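Local atomic coordinates of fatty acid metabolism regulator protein (Bacillus subtilis, PDB entry 1VI0), a protein that represses the transcription of genes for fatty acid transport and beta-oxidation until long-chain fatty acyl-CoA inhibits its binding to DNA. Residues Ala16-Ile21 / Ala103-Leu108; Ala86-Lys91 / Asn130-Ile135. One frame throughout, in Å; residues are numbered along the deposited sequence.

Interaction 1 joins helix 9-24 of the DNA-binding domain to helix 100-109, whereas interaction 2 joins helices 81-97 and 115-141 inside the ligand-binding domain of this TetR-family repressor. Their centres lie 23 Å apart on opposite sides of the chain's centre, with about 11 Å between nearest atoms. The bound dodecyl-CoA touches neither Val105 nor Val88, lying about 8 Å from the side chain of the first and about 9 Å from that of the second. Helix 100-109 follows helix 81-97 and precedes helix 115-141, so the segments of the two contacts alternate along the chain.

Interaction 1: residues Ala16-Ile21 / Ala103-Leu108; sequences AAVEVI and AIVTQL
Val105 meets Val18 and Ile21 through a single methyl group, CG2, from which all the close approaches between the two segments are made. On Val105 that methyl lies anti to the carbonyl carbon, and from there it reaches the turn of helix 9-24 on which Val18 and Ile21 sit three residues apart. CG2 of Val105 comes to 3.9 Å from CG2 of Ile21 and to 4.1 Å from CG1 of Val18. The Val18 side chain lies roughly perpendicular to that of Val105, whereas Ile21 approaches at a slant.

In both partners the touching methyl is the branch anti to the backbone N: CG1 in Val18, with chi1 at 172°, and CG2 in Ile21. The same Val105 methyl also packs against backbone, with CG2 standing 3.6 Å from the carbonyl O of Val18. The helices are correspondingly near each other here, the CA atoms of Val18 and Val105 being 6.7 Å apart. No hydrogen bond links the two segments, and the contact rests on the fit of branched aliphatic groups. Leu59 of helix 52-75 touches all three side chains and adds to the apolar cluster.

Val105 also begins a wider, pi-type turn covering 105-108. Its neighbour Thr106 belongs to the dodecyl-CoA pocket, and Gln107 turns to helix 151-171, where its NE2 donates hydrogen bonds to Asp163 and Thr167. A ligand-lining residue therefore directly follows the one that packs on the DNA-binding domain. Such an apposition of the first helix of the helix-turn-helix domain with the short helix 100-109 is characteristic of TetR-family repressors, a placement consistent with a role in relaying ligand binding to the DNA-binding heads.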
loop_
_atom_site.group_PDB
_atom_site.type_symbol
_atom_site.label_atom_id
_atom_site.label_comp_id
_atom_site.label_asym_id
_atom_site.label_seq_id
_atom_site.Cartn_x
_atom_site.Cartn_y
_atom_site.Cartn_z
ATOM N N ALA A 16 4.423 18.163 16.472
ATOM C CA ALA A 16 5.873 18.033 16.446
ATOM C C ALA A 16 6.245 16.612 16.062
ATOM O O ALA A 16 7.187 16.383 15.311
ATOM C CB ALA A 16 6.446 18.386 17.807
ATOM N N ALA A 17 5.463 15.636 16.536
ATOM C CA ALA A 17 5.705 14.233 16.184
ATOM C C ALA A 17 5.634 14.038 14.665
ATOM O O ALA A 17 6.508 13.385 14.108
ATOM C CB ALA A 17 4.709 13.326 16.852
ATOM N N VAL A 18 4.636 14.663 14.026
ATOM C CA VAL A 18 4.565 14.504 12.553
ATOM C C VAL A 18 5.848 14.925 11.894
ATOM O O VAL A 18 6.388 14.282 11.015
ATOM C CB VAL A 18 3.370 15.289 11.980
ATOM C CG1 VAL A 18 3.429 15.268 10.446
ATOM C CG2 VAL A 18 2.073 14.670 12.440
ATOM N N GLU A 19 6.346 16.097 12.294
ATOM C CA GLU A 19 7.559 16.656 11.752
ATOM C C GLU A 19 8.781 15.803 11.964
ATOM O O GLU A 19 9.518 15.469 11.035
ATOM C CB GLU A 19 7.776 18.040 12.392
ATOM C CG GLU A 19 8.743 18.843 11.513
ATOM C CD GLU A 19 9.953 19.285 12.295
ATOM O OE1 GLU A 19 10.662 18.415 12.875
ATOM O OE2 GLU A 19 10.193 20.513 12.325
ATOM N N VAL A 20 9.011 15.409 13.231
ATOM C CA VAL A 20 10.181 14.616 13.564
ATOM C C VAL A 20 10.160 13.262 12.892
ATOM O O VAL A 20 11.155 12.842 12.298
ATOM C CB VAL A 20 10.310 14.459 15.099
ATOM C CG1 VAL A 20 11.422 13.500 15.439
ATOM C CG2 VAL A 20 10.489 15.811 15.775
ATOM N N ILE A 21 9.008 12.599 12.934
ATOM C CA ILE A 21 8.856 11.264 12.311
ATOM C C ILE A 21 9.026 11.368 10.796
ATOM O O ILE A 21 9.698 10.532 10.165
ATOM C CB ILE A 21 7.514 10.656 12.684
ATOM C CG1 ILE A 21 7.419 10.252 14.171
ATOM C CG2 ILE A 21 7.132 9.495 11.806
ATOM C CD1 ILE A 21 5.976 10.235 14.649
ATOM N N ALA A 103 1.984 13.542 4.758
ATOM C CA ALA A 103 2.000 12.571 3.671
ATOM C C ALA A 103 3.137 11.575 3.781
ATOM O O ALA A 103 2.966 10.390 3.475
ATOM C CB ALA A 103 2.086 13.306 2.326
ATOM N N ILE A 104 4.312 11.994 4.257
ATOM C CA ILE A 104 5.460 11.087 4.439
ATOM C C ILE A 104 5.094 10.123 5.593
ATOM O O ILE A 104 5.274 8.917 5.497
ATOM C CB ILE A 104 6.749 11.833 4.742
ATOM C CG1 ILE A 104 7.330 12.464 3.456
ATOM C CG2 ILE A 104 7.812 10.830 5.301
ATOM C CD1 ILE A 104 8.435 13.473 3.708
ATOM N N VAL A 105 4.437 10.685 6.595
ATOM C CA VAL A 105 3.998 9.854 7.739
ATOM C C VAL A 105 2.990 8.811 7.292
ATOM O O VAL A 105 3.220 7.610 7.493
ATOM C CB VAL A 105 3.527 10.688 8.905
ATOM C CG1 VAL A 105 2.796 9.811 9.970
ATOM C CG2 VAL A 105 4.647 11.464 9.603
ATOM N N THR A 106 1.935 9.188 6.542
ATOM C CA THR A 106 0.893 8.295 6.124
ATOM C C THR A 106 1.361 7.274 5.104
ATOM O O THR A 106 0.936 6.123 5.192
ATOM C CB THR A 106 -0.388 8.994 5.643
ATOM O OG1 THR A 106 -0.053 9.744 4.450
ATOM C CG2 THR A 106 -0.950 9.966 6.690
ATOM N N GLN A 107 2.219 7.649 4.133
ATOM C CA GLN A 107 2.627 6.759 3.090
ATOM C C GLN A 107 3.835 5.889 3.393
ATOM O O GLN A 107 4.010 4.822 2.771
ATOM C CB GLN A 107 2.873 7.532 1.786
ATOM C CG GLN A 107 1.652 8.324 1.356
ATOM C CD GLN A 107 0.332 7.604 1.430
ATOM O OE1 GLN A 107 -0.478 7.905 2.299
ATOM N NE2 GLN A 107 0.027 6.677 0.541
ATOM N N LEU A 108 4.631 6.350 4.358
ATOM C CA LEU A 108 5.836 5.641 4.718
ATOM C C LEU A 108 5.903 5.279 6.191
ATOM O O LEU A 108 5.925 4.063 6.497
ATOM C CB LEU A 108 7.081 6.481 4.372
ATOM C CG LEU A 108 7.834 6.225 3.083
ATOM C CD1 LEU A 108 7.103 5.431 2.044
ATOM C CD2 LEU A 108 8.333 7.569 2.483
#

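Interaction 2: residues Ala86-Lys91 / Asn130-Ile135; sequences ALVISK and NILDGI
Val88 overlaps the end of Ile135 with one methyl and the end of Leu132 with the other, its two branches dividing the contact between residues three apart on helix 115-141. Val88 CG2 lies 4.0 Å from CD1 of Ile135, and the two side chains lie alongside each other, running antiparallel. CG1 of Val88, anti to its own nitrogen (chi1 174°), reaches CD2 of Leu132 at 4.2 Å. Leu132 leaves its helix across the line of approach, and it is the CD2 methyl at its end that reaches the valine. Although all three side chains are buried, the backbones stay well separated, with 8.7 Å between the CA atoms of Val88 and Leu132.

Here helices 81-97 and 115-141 pack together within the all-helical ligand-binding domain of the TetR fold, and further helices close round them. Met71 of helix 52-75 touches Val88, while Ile158 and Phe159 of helix 151-171 lie against Leu132. One turn before Val88, Leu85 packs on both Leu132 and Ile135, continuing the apolar seam along helix 81-97. On another side of helix 115-141, Asp133 forms a salt bridge with Arg155.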
loop_
_atom_site.group_PDB
_atom_site.type_symbol
_atom_site.label_atom_id
_atom_site.label_comp_id
_atom_site.label_asym_id
_atom_site.label_seq_id
_atom_site.Cartn_x
_atom_site.Cartn_y
_atom_site.Cartn_z
ATOM N N ALA A 86 -16.317 11.154 -5.410
ATOM C CA ALA A 86 -15.548 12.321 -5.873
ATOM C C ALA A 86 -15.061 13.189 -4.729
ATOM O O ALA A 86 -13.871 13.630 -4.729
ATOM C CB ALA A 86 -16.387 13.117 -6.854
ATOM N N LEU A 87 -15.864 13.383 -3.739
ATOM C CA LEU A 87 -15.550 14.165 -2.549
ATOM C C LEU A 87 -14.480 13.458 -1.722
ATOM O O LEU A 87 -13.477 14.109 -1.338
ATOM C CB LEU A 87 -16.808 14.465 -1.763
ATOM C CG LEU A 87 -16.699 15.728 -0.870
ATOM C CD1 LEU A 87 -15.982 16.842 -1.626
ATOM C CD2 LEU A 87 -18.113 16.172 -0.524
ATOM N N VAL A 88 -14.671 12.161 -1.494
ATOM C CA VAL A 88 -13.660 11.409 -0.770
ATOM C C VAL A 88 -12.307 11.525 -1.447
ATOM O O VAL A 88 -11.344 11.823 -0.728
ATOM C CB VAL A 88 -14.026 9.885 -0.691
ATOM C CG1 VAL A 88 -12.879 9.165 -0.065
ATOM C CG2 VAL A 88 -15.283 9.777 0.203
ATOM N N ILE A 89 -12.206 11.284 -2.739
ATOM C CA ILE A 89 -10.905 11.351 -3.414
ATOM C C ILE A 89 -10.268 12.737 -3.289
ATOM O O ILE A 89 -9.102 12.914 -2.964
ATOM C CB ILE A 89 -10.984 10.872 -4.856
ATOM C CG1 ILE A 89 -11.585 9.421 -4.906
ATOM C CG2 ILE A 89 -9.671 10.939 -5.570
ATOM C CD1 ILE A 89 -11.983 9.011 -6.277
ATOM N N SER A 90 -11.080 13.749 -3.652
ATOM C CA SER A 90 -10.504 15.112 -3.625
ATOM C C SER A 90 -10.138 15.540 -2.217
ATOM O O SER A 90 -9.051 16.119 -2.029
ATOM C CB SER A 90 -11.494 16.053 -4.305
ATOM O OG SER A 90 -12.632 16.273 -3.541
ATOM N N LYS A 91 -10.910 15.137 -1.190
ATOM C CA LYS A 91 -10.595 15.499 0.169
ATOM C C LYS A 91 -9.358 14.736 0.680
ATOM O O LYS A 91 -8.522 15.379 1.342
ATOM C CB LYS A 91 -11.783 15.460 1.099
ATOM C CG LYS A 91 -12.899 16.415 0.628
ATOM C CD LYS A 91 -12.629 17.808 1.184
ATOM C CE LYS A 91 -12.767 18.880 0.117
ATOM N NZ LYS A 91 -11.597 18.866 -0.833
ATOM N N ASN A 130 -15.289 2.004 6.389
ATOM C CA ASN A 130 -16.726 1.954 6.662
ATOM C C ASN A 130 -17.466 3.006 5.784
ATOM O O ASN A 130 -18.527 2.694 5.316
ATOM C CB ASN A 130 -17.053 2.254 8.104
ATOM C CG ASN A 130 -16.816 1.140 9.080
ATOM O OD1 ASN A 130 -16.735 1.403 10.312
ATOM N ND2 ASN A 130 -16.679 -0.074 8.613
ATOM N N ILE A 131 -16.870 4.190 5.643
ATOM C CA ILE A 131 -17.486 5.241 4.791
ATOM C C ILE A 131 -17.582 4.764 3.368
ATOM O O ILE A 131 -18.693 4.872 2.742
ATOM C CB ILE A 131 -16.713 6.559 4.915
ATOM C CG1 ILE A 131 -16.988 7.173 6.289
ATOM C CG2 ILE A 131 -17.138 7.522 3.799
ATOM C CD1 ILE A 131 -16.098 8.368 6.569
ATOM N N LEU A 132 -16.548 4.134 2.807
ATOM C CA LEU A 132 -16.547 3.552 1.483
ATOM C C LEU A 132 -17.558 2.463 1.300
ATOM O O LEU A 132 -18.420 2.468 0.397
ATOM C CB LEU A 132 -15.167 3.004 1.022
ATOM C CG LEU A 132 -14.020 4.023 1.051
ATOM C CD1 LEU A 132 -12.685 3.342 0.684
ATOM C CD2 LEU A 132 -14.281 5.160 0.080
ATOM N N ASP A 133 -17.746 1.636 2.408
ATOM C CA ASP A 133 -18.715 0.551 2.308
ATOM C C ASP A 133 -20.158 1.113 2.246
ATOM O O ASP A 133 -20.945 0.575 1.429
ATOM C CB ASP A 133 -18.638 -0.319 3.574
ATOM C CG ASP A 133 -17.460 -1.268 3.557
ATOM O OD1 ASP A 133 -16.548 -1.145 2.703
ATOM O OD2 ASP A 133 -17.400 -2.199 4.415
ATOM N N GLY A 134 -20.451 2.100 3.012
ATOM C CA GLY A 134 -21.792 2.760 3.057
ATOM C C GLY A 134 -22.047 3.431 1.699
ATOM O O GLY A 134 -23.150 3.448 1.163
ATOM N N ILE A 135 -21.065 4.137 1.144
ATOM C CA ILE A 135 -21.294 4.717 -0.215
ATOM C C ILE A 135 -21.702 3.651 -1.195
ATOM O O ILE A 135 -22.648 3.738 -1.974
ATOM C CB ILE A 135 -20.022 5.463 -0.684
ATOM C CG1 ILE A 135 -19.742 6.696 0.151
ATOM C CG2 ILE A 135 -20.152 5.750 -2.177
ATOM C CD1 ILE A 135 -18.328 7.259 -0.056
#